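Local atomic coordinates of spike protein P1 (Pseudoalteromonas phage pm2, PDB entry 2VVE), a protein that binds the host cell receptor through its C-terminal region and stands as a spike at the fivefold vertices of the virion. Residues S130-V135 against E233-D238. Residues are numbered along the deposited sequence; the frame is centred on the assembly and turned at random.
Sequences SLKARV and EVYSDD
Glu233 and Arg134 pair across an antiparallel ladder between strands 229-236 and 129-137, the two inner strands of a four-stranded sheet (order 88-91, 229-236, 129-137, 189-195) in the jelly-roll-like β-sandwich of this spike. They are a hydrogen-bonded pair: Arg134 N reaches Glu233 O at 2.8 Å, in the carbonyl plane, while the return bond from Glu233 N to Arg134 O is weak. Their side chains run out on the same face without touching at their charged ends; a water donates to Glu233 OE1 and accepts from Arg134 NH2, whereas Arg134 NE makes a salt bridge to Asp188. Val234 sits opposite Ala133 as a non-hydrogen-bonded pair on the buried face, its CG2 4.1 Å from Ala133 CB, and both side chains touch Phe157 of strand 151-160. Tyr235 returns to the sheet face that carries Glu233 and Arg134 and pairs with Lys132 through two backbone bonds. With CG between its own backbone N and carbonyl carbon (chi1 66°), the ring leans across to the partner strand, and Lys132 CB lies over its face, 4.0 Å from the centroid, in a CH-pi contact. Lys132 CD passes on beside Tyr235 OH. Ser236 OG donates to Ser130 O at 2.7 Å and accepts from Asp238 N, closing an ST turn as the strand ends. The extended chain of Lys132 carries NZ to Asp237, whose OD1 takes the salt bridge at 2.9 Å through its syn lone pair; the bond to OD2 is weak. A second water accepts from Asp237 N and also bonds Ser130, whose OG also hydrogen-bonds to Asp192 of strand 189-195. Asp238 N-caps helix 239-242 through OD1, which takes Leu240 N; its other oxygen, OD2, receives Ser130 N at 2.9 Å on the anti side, 20° out of the carboxylate plane.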
# COMPACT_ATOMS: atom_id res chain seq x y z
N SER A 130 33.14 -11.69 3.82
CA SER A 130 34.13 -10.85 4.49
C SER A 130 33.53 -9.54 4.99
O SER A 130 32.94 -8.79 4.21
CB SER A 130 35.31 -10.55 3.56
OG SER A 130 36.21 -9.63 4.16
N LEU A 131 33.69 -9.27 6.28
CA LEU A 131 33.35 -7.98 6.86
C LEU A 131 34.60 -7.36 7.45
O LEU A 131 35.29 -7.97 8.27
CB LEU A 131 32.26 -8.13 7.94
CG LEU A 131 31.65 -6.88 8.58
CD1 LEU A 131 30.98 -5.98 7.54
CD2 LEU A 131 30.63 -7.28 9.64
N LYS A 132 34.89 -6.14 7.02
CA LYS A 132 36.13 -5.47 7.39
C LYS A 132 35.89 -4.12 8.03
O LYS A 132 34.84 -3.52 7.87
CB LYS A 132 37.01 -5.28 6.15
CG LYS A 132 37.56 -6.56 5.55
CD LYS A 132 38.34 -6.21 4.28
CE LYS A 132 38.82 -7.46 3.54
NZ LYS A 132 39.43 -7.10 2.21
N ALA A 133 36.89 -3.65 8.77
CA ALA A 133 36.91 -2.27 9.22
C ALA A 133 38.33 -1.72 9.20
O ALA A 133 39.29 -2.44 9.52
CB ALA A 133 36.31 -2.13 10.61
N ARG A 134 38.44 -0.44 8.84
CA ARG A 134 39.66 0.33 9.00
C ARG A 134 39.61 0.92 10.41
O ARG A 134 38.70 1.68 10.76
CB ARG A 134 39.75 1.41 7.91
CG ARG A 134 40.92 2.37 8.07
CD ARG A 134 40.95 3.43 6.98
NE ARG A 134 42.15 4.26 7.10
CZ ARG A 134 42.59 5.09 6.17
NH1 ARG A 134 43.71 5.78 6.38
NH2 ARG A 134 41.93 5.23 5.02
N VAL A 135 40.57 0.52 11.24
CA VAL A 135 40.48 0.77 12.67
C VAL A 135 41.68 1.59 13.13
O VAL A 135 42.83 1.27 12.82
CB VAL A 135 40.36 -0.57 13.48
CG1 VAL A 135 40.29 -0.30 14.95
CG2 VAL A 135 39.13 -1.35 13.07
N GLU A 233 36.25 3.27 9.04
CA GLU A 233 35.38 2.80 7.97
C GLU A 233 35.00 1.34 8.23
O GLU A 233 35.86 0.54 8.57
CB GLU A 233 36.10 2.92 6.63
CG GLU A 233 35.23 2.70 5.41
CD GLU A 233 36.05 2.51 4.13
OE1 GLU A 233 37.30 2.53 4.20
OE2 GLU A 233 35.42 2.34 3.07
N VAL A 234 33.72 1.02 8.12
CA VAL A 234 33.26 -0.37 8.16
C VAL A 234 32.71 -0.68 6.76
O VAL A 234 31.81 0.02 6.26
CB VAL A 234 32.19 -0.63 9.24
CG1 VAL A 234 31.80 -2.12 9.26
CG2 VAL A 234 32.70 -0.16 10.63
N TYR A 235 33.23 -1.74 6.14
CA TYR A 235 32.97 -1.98 4.72
C TYR A 235 33.15 -3.44 4.35
O TYR A 235 33.56 -4.26 5.17
CB TYR A 235 33.93 -1.12 3.86
CG TYR A 235 35.39 -1.51 4.00
CD1 TYR A 235 35.98 -2.38 3.08
CD2 TYR A 235 36.17 -1.03 5.05
CE1 TYR A 235 37.31 -2.76 3.20
CE2 TYR A 235 37.51 -1.41 5.18
CZ TYR A 235 38.07 -2.27 4.25
OH TYR A 235 39.39 -2.65 4.38
N SER A 236 32.83 -3.76 3.10
CA SER A 236 33.16 -5.06 2.55
C SER A 236 33.51 -4.87 1.08
O SER A 236 32.83 -4.14 0.38
CB SER A 236 31.98 -6.02 2.69
OG SER A 236 32.27 -7.28 2.11
N ASP A 237 34.59 -5.52 0.64
CA ASP A 237 34.89 -5.60 -0.79
C ASP A 237 34.66 -7.01 -1.32
O ASP A 237 35.05 -7.34 -2.44
CB ASP A 237 36.29 -5.08 -1.12
CG ASP A 237 37.34 -5.56 -0.15
OD1 ASP A 237 37.19 -6.66 0.44
OD2 ASP A 237 38.34 -4.83 0.02
N ASP A 238 33.99 -7.82 -0.51
CA ASP A 238 33.55 -9.15 -0.92
C ASP A 238 32.47 -9.01 -2.00
O ASP A 238 31.45 -8.36 -1.77
CB ASP A 238 32.96 -9.88 0.29
CG ASP A 238 32.70 -11.35 0.03
OD1 ASP A 238 32.22 -11.71 -1.06
OD2 ASP A 238 32.98 -12.17 0.93
O HOH W 1 35.66 -7.41 2.45
O HOH W 2 38.74 4.79 4.74